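Local coordinates for protein clan CA, family C40, NlpC/P60 superfamily cysteine peptidase (Trichomonas vaginalis, PDB 6BIO) that probably acts as a cysteine peptidase of the NlpC/P60 family that hydrolyses bacterial peptidoglycan, at residues V66-E71 with A189-D194; Y46-D51 with D194-R199; Q18-L23 with L118-D123; N160-K165 with S183-W188. All blocks are in the same frame, centred on the assembly; numbering follows the deposited sequence. Where two conformers were deposited one is given.

Contact 1 of 4, residues V66-E71 with A189-D194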
# COMPACT_ATOMS: atom_id res chain seq x y z
N VAL A 66 2.57 13.22 -2.73
CA VAL A 66 2.79 11.85 -2.30
C VAL A 66 2.05 10.89 -3.22
O VAL A 66 1.08 11.25 -3.88
CB VAL A 66 2.44 11.62 -0.80
CG1 VAL A 66 3.23 12.61 0.08
CG2 VAL A 66 0.94 11.80 -0.55
N ARG A 67 2.49 9.64 -3.18
CA ARG A 67 1.96 8.63 -4.07
C ARG A 67 1.85 7.31 -3.34
O ARG A 67 2.78 6.90 -2.62
CB ARG A 67 2.87 8.46 -5.28
CG ARG A 67 2.41 7.39 -6.29
CD ARG A 67 3.39 7.31 -7.44
NE ARG A 67 4.66 6.72 -7.10
CZ ARG A 67 4.89 5.40 -7.10
NH1 ARG A 67 3.91 4.54 -7.24
NH2 ARG A 67 6.13 4.96 -6.94
N ILE A 68 0.71 6.65 -3.54
CA ILE A 68 0.49 5.28 -3.08
C ILE A 68 0.02 4.50 -4.31
O ILE A 68 -1.06 4.77 -4.82
CB ILE A 68 -0.54 5.21 -1.95
CG1 ILE A 68 -0.07 6.02 -0.74
CG2 ILE A 68 -0.84 3.75 -1.54
CD1 ILE A 68 -1.25 6.46 0.12
N GLY A 69 0.85 3.62 -4.83
CA GLY A 69 0.45 2.92 -6.05
C GLY A 69 0.18 3.89 -7.18
O GLY A 69 1.02 4.71 -7.54
N THR A 70 -1.01 3.77 -7.75
CA THR A 70 -1.41 4.61 -8.86
C THR A 70 -2.00 5.93 -8.42
O THR A 70 -2.36 6.74 -9.27
CB THR A 70 -2.44 3.89 -9.75
OG1 THR A 70 -3.58 3.56 -8.97
CG2 THR A 70 -1.90 2.59 -10.32
N GLU A 71 -2.18 6.17 -7.13
CA GLU A 71 -2.84 7.34 -6.61
C GLU A 71 -1.82 8.37 -6.14
O GLU A 71 -0.87 8.02 -5.43
CB GLU A 71 -3.75 6.95 -5.43
CG GLU A 71 -4.63 8.05 -4.88
CD GLU A 71 -5.81 8.43 -5.76
OE1 GLU A 71 -6.14 7.65 -6.69
OE2 GLU A 71 -6.39 9.52 -5.51
N ALA A 189 -4.17 -2.29 4.99
CA ALA A 189 -3.50 -3.50 4.50
C ALA A 189 -2.94 -3.25 3.11
O ALA A 189 -1.81 -3.62 2.78
CB ALA A 189 -4.47 -4.68 4.50
N TYR A 190 -3.75 -2.63 2.23
CA TYR A 190 -3.26 -2.35 0.89
C TYR A 190 -2.20 -1.25 0.86
O TYR A 190 -1.29 -1.29 0.02
CB TYR A 190 -4.44 -2.14 -0.09
CG TYR A 190 -4.94 -3.49 -0.58
CD1 TYR A 190 -4.25 -4.12 -1.59
CD2 TYR A 190 -6.02 -4.14 -0.01
CE1 TYR A 190 -4.61 -5.36 -2.01
CE2 TYR A 190 -6.38 -5.40 -0.43
CZ TYR A 190 -5.69 -5.99 -1.47
OH TYR A 190 -6.01 -7.25 -1.92
N ASN A 191 -2.23 -0.32 1.82
CA ASN A 191 -1.15 0.66 1.93
C ASN A 191 0.18 -0.05 2.08
O ASN A 191 1.19 0.36 1.49
CB ASN A 191 -1.38 1.58 3.13
CG ASN A 191 -0.23 2.56 3.28
OD1 ASN A 191 0.69 2.36 4.08
ND2 ASN A 191 -0.24 3.59 2.47
N ARG A 192 0.22 -1.13 2.86
CA ARG A 192 1.46 -1.88 3.07
C ARG A 192 1.92 -2.65 1.85
O ARG A 192 3.07 -3.13 1.82
CB ARG A 192 1.25 -2.80 4.25
CG ARG A 192 1.17 -2.09 5.61
CD ARG A 192 2.40 -1.31 5.92
NE ARG A 192 2.46 -0.79 7.28
CZ ARG A 192 2.23 0.47 7.62
NH1 ARG A 192 1.81 1.35 6.76
NH2 ARG A 192 2.44 0.84 8.87
N LEU A 193 1.10 -2.74 0.81
CA LEU A 193 1.45 -3.30 -0.50
C LEU A 193 1.58 -2.22 -1.56
O LEU A 193 1.68 -2.52 -2.76
CB LEU A 193 0.39 -4.32 -0.91
CG LEU A 193 0.27 -5.50 0.08
CD1 LEU A 193 -0.91 -6.38 -0.26
CD2 LEU A 193 1.55 -6.36 0.14
N ASP A 194 1.59 -0.96 -1.14
CA ASP A 194 1.74 0.16 -2.08
C ASP A 194 0.62 0.16 -3.11
O ASP A 194 0.84 0.49 -4.28
CB ASP A 194 3.12 0.18 -2.72
CG ASP A 194 3.49 1.51 -3.40
OD1 ASP A 194 2.94 2.57 -3.04
OD2 ASP A 194 4.39 1.42 -4.27
O HOH W 1 3.63 1.60 -7.02
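Gly69 and Asp194 bring the two backbones together, with their CA atoms 5.0 Å apart. Gly69 has a positive phi (59°) and sits in a type II' turn from Ile68 to Glu71, at the end of strand 63-68. On the other segment a type I turn runs from Asn191 to Asp194. The direct polar link is a hydrogen bond of 2.9 Å from Gly69 N to Asp194 OD1. Asp194 CG is anti to the backbone N (chi1 -164°), which carries the carboxylate over to the turn. The amide meets OD1 from above the carboxylate plane, 62° out of it. Asp194 is the C-prime residue of a Schellman motif that ends helix 182-191, with Ile195 N bonded to Tyr190 O. The contact thus sets the C-terminal end of this peptidase-domain helix against a hairpin turn of the N-terminal part of the chain. The other carboxylate oxygen, OD2, is held by His55 and Asn121. Water 1 donates to Asp194 OD2 at 2.9 Å and accepts from Arg67 NH1. Arg67 NH1 also donates to Gly69 O at 2.9 Å, nearly in the guanidinium plane, while its NE is bound to Gln18. Arg67 NH1 and Asp194 OD2 are 4.3 Å apart and no N-H points at the oxygen, so only their charges attract and the water bridges them. Ile68 crosses Asn191 at about a right angle, with CD1 3.8 Å from Asn191 ND2. Asn191 OD1 accepts from Tyr53 N.

Contact 2 of 4, residues Y46-D51 with D194-R199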
# COMPACT_ATOMS: atom_id res chain seq x y z
N TYR A 46 -9.87 13.69 0.13
CA TYR A 46 -9.99 12.67 1.16
C TYR A 46 -8.94 13.06 2.22
O TYR A 46 -8.48 14.20 2.23
CB TYR A 46 -9.83 11.24 0.59
CG TYR A 46 -8.70 11.03 -0.42
CD1 TYR A 46 -7.36 11.07 -0.03
CD2 TYR A 46 -9.00 10.81 -1.77
CE1 TYR A 46 -6.36 10.87 -0.96
CE2 TYR A 46 -7.99 10.63 -2.71
CZ TYR A 46 -6.67 10.69 -2.30
OH TYR A 46 -5.60 10.53 -3.15
N TRP A 47 -8.57 12.12 3.08
CA TRP A 47 -7.51 12.28 4.05
C TRP A 47 -6.53 11.12 3.89
O TRP A 47 -6.85 10.08 3.32
CB TRP A 47 -8.06 12.21 5.47
CG TRP A 47 -8.95 13.35 5.89
CD1 TRP A 47 -8.61 14.38 6.75
CD2 TRP A 47 -10.32 13.59 5.54
NE1 TRP A 47 -9.67 15.22 6.96
CE2 TRP A 47 -10.74 14.77 6.24
CE3 TRP A 47 -11.24 12.93 4.73
CZ2 TRP A 47 -12.04 15.30 6.11
CZ3 TRP A 47 -12.54 13.46 4.62
CH2 TRP A 47 -12.91 14.63 5.31
N LEU A 48 -5.33 11.31 4.43
CA LEU A 48 -4.42 10.20 4.67
C LEU A 48 -4.13 10.13 6.16
O LEU A 48 -4.44 11.06 6.90
CB LEU A 48 -3.13 10.30 3.85
CG LEU A 48 -3.31 10.16 2.35
CD1 LEU A 48 -1.97 10.38 1.67
CD2 LEU A 48 -3.93 8.84 1.96
N TYR A 49 -3.56 8.99 6.61
CA TYR A 49 -3.62 8.60 8.02
C TYR A 49 -2.26 8.25 8.61
O TYR A 49 -1.34 7.81 7.91
CB TYR A 49 -4.64 7.46 8.22
CG TYR A 49 -6.01 7.89 7.79
CD1 TYR A 49 -6.78 8.71 8.58
CD2 TYR A 49 -6.47 7.60 6.51
CE1 TYR A 49 -8.02 9.15 8.19
CE2 TYR A 49 -7.68 8.06 6.08
CZ TYR A 49 -8.46 8.84 6.92
OH TYR A 49 -9.70 9.31 6.49
N PHE A 50 -2.18 8.40 9.93
CA PHE A 50 -0.98 8.12 10.69
C PHE A 50 -0.41 6.75 10.35
O PHE A 50 -1.14 5.75 10.28
CB PHE A 50 -1.35 8.17 12.17
CG PHE A 50 -0.22 7.83 13.08
CD1 PHE A 50 0.87 8.67 13.23
CD2 PHE A 50 -0.24 6.62 13.74
CE1 PHE A 50 1.90 8.28 14.05
CE2 PHE A 50 0.81 6.25 14.61
CZ PHE A 50 1.87 7.06 14.74
N ASP A 51 0.91 6.69 10.15
CA ASP A 51 1.67 5.47 9.94
C ASP A 51 1.45 4.83 8.58
O ASP A 51 1.94 3.73 8.36
CB ASP A 51 1.50 4.48 11.09
CG ASP A 51 2.64 3.50 11.22
OD1 ASP A 51 3.81 3.94 11.20
OD2 ASP A 51 2.39 2.30 11.41
N ASP A 194 1.59 -0.96 -1.14
CA ASP A 194 1.74 0.16 -2.08
C ASP A 194 0.62 0.16 -3.11
O ASP A 194 0.84 0.49 -4.28
CB ASP A 194 3.12 0.18 -2.72
CG ASP A 194 3.49 1.51 -3.40
OD1 ASP A 194 2.94 2.57 -3.04
OD2 ASP A 194 4.39 1.42 -4.27
N ILE A 195 -0.60 -0.14 -2.65
CA ILE A 195 -1.78 -0.15 -3.50
C ILE A 195 -2.80 0.76 -2.82
O ILE A 195 -3.09 0.58 -1.64
CB ILE A 195 -2.33 -1.59 -3.66
CG1 ILE A 195 -1.33 -2.41 -4.45
CG2 ILE A 195 -3.72 -1.54 -4.31
CD1 ILE A 195 -1.64 -3.91 -4.35
N PHE A 196 -3.35 1.71 -3.57
CA PHE A 196 -4.34 2.61 -3.00
C PHE A 196 -5.75 2.08 -3.13
O PHE A 196 -6.19 1.68 -4.21
CB PHE A 196 -4.30 3.95 -3.72
CG PHE A 196 -5.22 4.97 -3.11
CD1 PHE A 196 -4.85 5.65 -1.96
CD2 PHE A 196 -6.46 5.25 -3.67
CE1 PHE A 196 -5.69 6.58 -1.39
CE2 PHE A 196 -7.30 6.17 -3.07
CZ PHE A 196 -6.91 6.84 -1.92
N MET A 197 -6.48 2.15 -2.05
CA MET A 197 -7.94 2.14 -2.13
C MET A 197 -8.42 3.29 -1.29
O MET A 197 -7.71 3.76 -0.40
CB MET A 197 -8.62 0.86 -1.73
CG MET A 197 -8.40 0.48 -0.31
SD MET A 197 -9.39 -0.97 0.28
CE MET A 197 -8.76 -2.23 -0.75
N HIS A 198 -9.67 3.71 -1.53
CA HIS A 198 -10.28 4.78 -0.77
C HIS A 198 -10.60 4.31 0.64
O HIS A 198 -10.46 3.13 0.99
CB HIS A 198 -11.52 5.31 -1.50
CG HIS A 198 -11.16 6.18 -2.67
ND1 HIS A 198 -10.71 7.48 -2.51
CD2 HIS A 198 -11.12 5.92 -4.00
CE1 HIS A 198 -10.44 7.99 -3.70
NE2 HIS A 198 -10.68 7.07 -4.62
N ARG A 199 -10.99 5.26 1.47
CA ARG A 199 -11.05 5.03 2.91
C ARG A 199 -12.34 4.40 3.40
O ARG A 199 -12.30 3.68 4.41
CB ARG A 199 -10.79 6.35 3.63
CG ARG A 199 -10.94 6.34 5.14
CD ARG A 199 -9.99 5.35 5.81
NE ARG A 199 -10.09 5.37 7.27
CZ ARG A 199 -11.00 4.70 7.96
NH1 ARG A 199 -11.98 4.07 7.33
NH2 ARG A 199 -10.96 4.77 9.27
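The Tyr46 ring has Phe196 CZ over one face, offset toward the rim, and Tyr46 CZ lies 3.9 Å from that atom. These two rings and His198 form an aromatic cluster between edge strand 46-49 of the larger sheet and the loop joining helix 182-191 to helix 201-204. The planes of Tyr46 and Phe196 are inclined at 36°. His198 presents its edge to Tyr46, with CE1 3.7 Å from Tyr46 CD2. One face of the imidazole is covered by Phe196 CE2, which sits over its centre. Leu48 adds a looser apolar contact at the edge of the Phe196 ring. Tyr46 CG lies between its backbone N and carbonyl carbon, and this chi1 of 44° sets the ring against Phe196 and His198. Its hydroxyl is hydrogen-bonded to Glu71 of the same sheet.

Farther along the strand, Tyr49 and Arg199 cross at about a right angle. Arg199 NE lies over one face of the Tyr49 ring. Arg199 CZ is 5.3 Å from the centroid of the Tyr49 ring, so any cation-pi attraction is weak. The charged end is held instead by a salt bridge to Asp181. The chain of Arg199 bends at chi2 (60°), and its aliphatic part crosses the phenol. Arg199 CD packs 3.6 Å from Tyr49 CE2, and Arg199 CG comes to 3.5 Å from Tyr49 OH.

Contact 3 of 4, residues Q18-L23 with L118-D123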
# COMPACT_ATOMS: atom_id res chain seq x y z
N GLN A 18 12.07 9.62 -6.51
CA GLN A 18 11.17 9.73 -5.37
C GLN A 18 11.89 9.29 -4.11
O GLN A 18 12.89 8.58 -4.15
CB GLN A 18 9.93 8.86 -5.58
CG GLN A 18 9.06 9.37 -6.69
CD GLN A 18 8.07 8.34 -7.20
OE1 GLN A 18 7.11 7.98 -6.52
NE2 GLN A 18 8.27 7.88 -8.44
N THR A 19 11.36 9.69 -2.97
CA THR A 19 11.81 9.28 -1.65
C THR A 19 10.65 8.60 -0.93
O THR A 19 9.56 8.45 -1.48
CB THR A 19 12.41 10.44 -0.87
OG1 THR A 19 11.42 11.48 -0.80
CG2 THR A 19 13.71 10.95 -1.50
N ILE A 20 10.89 8.17 0.29
CA ILE A 20 9.92 7.42 1.09
C ILE A 20 9.42 8.33 2.18
O ILE A 20 10.22 8.94 2.88
CB ILE A 20 10.53 6.16 1.73
CG1 ILE A 20 11.12 5.28 0.64
CG2 ILE A 20 9.48 5.42 2.56
CD1 ILE A 20 11.92 4.11 1.15
N GLY A 21 8.11 8.36 2.37
CA GLY A 21 7.52 9.05 3.48
C GLY A 21 6.70 8.16 4.40
O GLY A 21 6.12 7.15 3.98
N ARG A 22 6.63 8.57 5.65
CA ARG A 22 5.75 7.92 6.61
C ARG A 22 4.93 9.03 7.25
O ARG A 22 5.50 10.03 7.71
CB ARG A 22 6.53 7.12 7.68
CG ARG A 22 5.61 6.50 8.73
CD ARG A 22 6.38 5.72 9.79
NE ARG A 22 6.87 6.62 10.76
CZ ARG A 22 6.28 6.90 11.93
NH1 ARG A 22 5.17 6.30 12.38
NH2 ARG A 22 6.85 7.78 12.65
N LEU A 23 3.61 8.85 7.30
CA LEU A 23 2.75 9.88 7.86
C LEU A 23 2.86 9.91 9.37
O LEU A 23 2.78 8.88 10.05
CB LEU A 23 1.31 9.68 7.44
CG LEU A 23 1.03 10.45 6.15
CD1 LEU A 23 1.72 9.85 4.98
CD2 LEU A 23 -0.35 10.66 5.88
N LEU A 118 16.51 4.45 -0.55
CA LEU A 118 15.89 5.76 -0.69
C LEU A 118 14.50 5.69 -1.29
O LEU A 118 13.70 6.62 -1.07
CB LEU A 118 16.74 6.67 -1.59
CG LEU A 118 18.20 6.84 -1.13
CD1 LEU A 118 18.94 7.75 -2.10
CD2 LEU A 118 18.32 7.38 0.24
N ASP A 119 14.19 4.65 -2.07
CA ASP A 119 12.86 4.46 -2.65
C ASP A 119 12.72 2.97 -2.91
O ASP A 119 13.72 2.24 -3.01
CB ASP A 119 12.68 5.28 -3.94
CG ASP A 119 11.26 5.32 -4.41
OD1 ASP A 119 10.30 5.06 -3.63
OD2 ASP A 119 11.05 5.68 -5.60
N PHE A 120 11.47 2.52 -2.97
CA PHE A 120 11.16 1.11 -3.08
C PHE A 120 10.11 0.88 -4.16
O PHE A 120 9.40 1.78 -4.56
CB PHE A 120 10.66 0.54 -1.74
CG PHE A 120 9.31 1.10 -1.36
CD1 PHE A 120 9.18 2.38 -0.85
CD2 PHE A 120 8.15 0.37 -1.53
CE1 PHE A 120 7.98 2.93 -0.56
CE2 PHE A 120 6.89 0.92 -1.24
CZ PHE A 120 6.82 2.19 -0.75
N ASN A 121 9.99 -0.37 -4.60
CA ASN A 121 8.98 -0.77 -5.57
C ASN A 121 9.11 0.00 -6.85
O ASN A 121 8.13 0.32 -7.52
CB ASN A 121 7.56 -0.68 -5.00
CG ASN A 121 6.53 -1.41 -5.82
OD1 ASN A 121 6.82 -2.38 -6.50
ND2 ASN A 121 5.28 -0.99 -5.69
N CYS A 122 10.37 0.25 -7.24
CA CYS A 122 10.66 1.02 -8.46
C CYS A 122 10.75 0.09 -9.67
O CYS A 122 11.82 -0.14 -10.22
CB CYS A 122 11.95 1.82 -8.30
SG CYS A 122 12.21 2.59 -6.69
N ASP A 123 9.61 -0.48 -10.04
CA ASP A 123 9.51 -1.32 -11.22
C ASP A 123 10.56 -2.43 -11.23
O ASP A 123 11.22 -2.68 -12.26
CB ASP A 123 9.60 -0.48 -12.49
CG ASP A 123 8.49 0.55 -12.57
OD1 ASP A 123 7.43 0.38 -11.95
OD2 ASP A 123 8.69 1.57 -13.21
O HOH W 2 13.22 6.96 -6.86
O HOH W 3 13.82 8.20 1.15
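Ile20 and Leu118 touch where strand 19-23 crosses residues 118-122 at 86°. Ile20 CG1 lies 3.4 Å from Leu118 O. Thr19 CA makes a CA-H...O contact with Leu118 O at 3.3 Å. Water 3 donates to Leu118 O at 2.7 Å and accepts from Ile20 N, so it joins two backbones that make no direct hydrogen bond here. Ile20 CG1 also meets the Phe120 ring at its edge, 3.8 Å from Phe120 CD1. Phe120 CG stands between its backbone N and carbonyl carbon (chi1 68°), which brings that edge beside Ile20.

Asp119 packs against Gln18. Asp119 CB lies 3.3 Å from Gln18 O, and Asp119 OD2 lies 3.4 Å from Gln18 CB. Water 2 forms a second bridge, accepting from Gln18 N and donating to Asp119 OD2 at 2.8 Å.

The next shell fixes these groups. Asp119 OD2 is also bonded to Tyr15 OH, and Asp119 OD1 takes a hydrogen bond from His55. Phe120 N adds a weak bond to the same OD1. Several partners therefore share the charge of the carboxylate, which would probably favour the ionised form. Arg127 binds Gln18 O. The Phe120 ring is stacked on His55.

Leu118 and Asp119 both face Arg127 on the neighbouring strand 125-130, which is a classic beta bulge. The bulge lies in the bacterial SH3 domain, where its strand meets the first strand of the preceding beta region.

Contact 4 of 4, residues N160-K165 with S183-W188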
# COMPACT_ATOMS: atom_id res chain seq x y z
N ASN A 160 -2.52 -12.10 4.56
CA ASN A 160 -1.59 -12.19 5.69
C ASN A 160 -1.60 -10.89 6.50
O ASN A 160 -1.61 -10.92 7.74
CB ASN A 160 -0.18 -12.52 5.22
CG ASN A 160 0.83 -12.43 6.39
OD1 ASN A 160 0.87 -13.29 7.29
ND2 ASN A 160 1.64 -11.38 6.39
N LEU A 161 -1.56 -9.73 5.83
CA LEU A 161 -1.51 -8.46 6.56
C LEU A 161 -2.70 -8.29 7.50
O LEU A 161 -2.53 -7.86 8.64
CB LEU A 161 -1.39 -7.29 5.58
CG LEU A 161 0.04 -7.12 5.06
CD1 LEU A 161 0.08 -6.44 3.71
CD2 LEU A 161 0.87 -6.33 6.07
N VAL A 162 -3.93 -8.59 7.04
CA VAL A 162 -5.05 -8.43 7.97
C VAL A 162 -4.98 -9.44 9.10
O VAL A 162 -5.40 -9.13 10.22
CB VAL A 162 -6.44 -8.38 7.30
CG1 VAL A 162 -6.55 -7.22 6.34
CG2 VAL A 162 -6.76 -9.71 6.60
N LYS A 163 -4.45 -10.64 8.86
CA LYS A 163 -4.27 -11.59 9.96
C LYS A 163 -3.37 -11.03 11.05
O LYS A 163 -3.59 -11.33 12.21
CB LYS A 163 -3.73 -12.93 9.46
CG LYS A 163 -4.73 -13.70 8.62
CD LYS A 163 -4.11 -14.94 8.00
CE LYS A 163 -5.05 -15.55 6.99
NZ LYS A 163 -4.54 -16.88 6.48
N THR A 164 -2.37 -10.23 10.68
CA THR A 164 -1.46 -9.67 11.68
C THR A 164 -2.17 -8.71 12.62
O THR A 164 -1.58 -8.31 13.64
CB THR A 164 -0.26 -8.92 11.06
OG1 THR A 164 -0.66 -7.65 10.53
CG2 THR A 164 0.46 -9.76 10.00
N LYS A 165 -3.42 -8.32 12.29
CA LYS A 165 -4.17 -7.39 13.12
C LYS A 165 -5.32 -8.06 13.87
O LYS A 165 -6.11 -7.37 14.54
CB LYS A 165 -4.68 -6.20 12.31
CG LYS A 165 -3.52 -5.40 11.68
CD LYS A 165 -2.58 -4.82 12.72
CE LYS A 165 -1.49 -4.01 12.05
NZ LYS A 165 -0.69 -3.22 13.00
N SER A 183 -13.37 -0.42 7.25
CA SER A 183 -12.77 0.06 6.00
C SER A 183 -11.34 0.56 6.21
O SER A 183 -10.52 0.46 5.30
CB SER A 183 -13.70 1.16 5.44
OG SER A 183 -13.93 2.06 6.51
N GLY A 184 -11.01 1.02 7.41
CA GLY A 184 -9.63 1.42 7.68
C GLY A 184 -8.68 0.25 7.65
O GLY A 184 -7.54 0.37 7.20
N LEU A 185 -9.13 -0.91 8.13
CA LEU A 185 -8.33 -2.11 8.05
C LEU A 185 -8.00 -2.45 6.60
O LEU A 185 -6.87 -2.85 6.29
CB LEU A 185 -9.07 -3.27 8.75
CG LEU A 185 -8.35 -4.61 8.78
CD1 LEU A 185 -7.03 -4.54 9.59
CD2 LEU A 185 -9.24 -5.68 9.35
N MET A 186 -8.98 -2.32 5.68
CA MET A 186 -8.74 -2.65 4.28
C MET A 186 -7.75 -1.68 3.68
O MET A 186 -6.81 -2.11 3.00
CB MET A 186 -10.05 -2.58 3.50
CG MET A 186 -11.23 -3.41 4.01
SD MET A 186 -11.01 -5.22 4.06
CE MET A 186 -10.30 -5.42 5.71
N GLN A 187 -7.93 -0.38 3.92
CA GLN A 187 -7.05 0.60 3.30
C GLN A 187 -5.64 0.46 3.84
O GLN A 187 -4.67 0.53 3.08
CB GLN A 187 -7.59 2.01 3.51
CG GLN A 187 -6.78 3.07 2.77
CD GLN A 187 -7.21 4.48 3.07
OE1 GLN A 187 -7.26 4.91 4.23
NE2 GLN A 187 -7.51 5.23 2.03
N TRP A 188 -5.50 0.23 5.15
CA TRP A 188 -4.19 0.03 5.75
C TRP A 188 -3.48 -1.16 5.10
O TRP A 188 -2.28 -1.10 4.79
CB TRP A 188 -4.36 -0.17 7.27
CG TRP A 188 -3.07 -0.68 7.88
CD1 TRP A 188 -1.99 0.04 8.22
CD2 TRP A 188 -2.71 -2.06 8.06
NE1 TRP A 188 -0.97 -0.80 8.61
CE2 TRP A 188 -1.38 -2.09 8.51
CE3 TRP A 188 -3.39 -3.26 7.89
CZ2 TRP A 188 -0.73 -3.29 8.80
CZ3 TRP A 188 -2.73 -4.43 8.17
CH2 TRP A 188 -1.40 -4.43 8.59
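Leu161 O accepts a hydrogen bond of 2.7 Å from Thr164 OG1, in the carbonyl plane and on a lone pair. Thr164 N adds a weak bond to the same oxygen, and the edge of the Trp188 ring packs against it. Trp188 CZ3 lies 3.5 Å from Leu161 O, near the indole plane. The contact packs the C-terminal end of helix 154-163 against helix 182-191 of the NlpC/P60 domain. Trp188 is the centre of the contact. Its CG is anti to the backbone N (chi1 168°), and the six-membered ring reaches the last turn of the other helix. Leu161 CD2 touches Trp188 CH2 at 3.9 Å.

Beside the indole, Val162 and Leu185 cross at about a right angle, with Val162 CG1 4.0 Å from Leu185 CG. The end of Met186 approaches the same methyl. Strand 237-243 touches this group through Met240, which packs on Val162 and Met186. Tyr180 meets Trp188 edge-to-face.

Lys165 lies across one face of the indole. Its chain bends at chi2 (-61°), and NZ goes on to bond Pro177 O. Lys165 CE stands over the rim of the ring, 3.4 Å from Trp188 CZ2.

Helix 182-191 ties contact 1 to contact 4, whose centres lie about 13 Å apart. In NlpC/P60 peptidases the catalytic cysteine sits at the N-terminal end of a helix that probably corresponds to this one. Contact 4 would then lie on that helix and contact 1 at its far end. Contacts 1 and 2 share Asp194, and Glu71 CB packs 3.4 Å from Phe196 CG. Contact 2 reaches contact 4 through Gln187 NE2, 2.8 Å from Met197 O. Phe120 of contact 3 packs on Asp194. Asp194 therefore sits where the first beta region, the SH3 domain and the peptidase domain meet. Contacts 3 and 4 do not touch; their centres are about 21 Å apart.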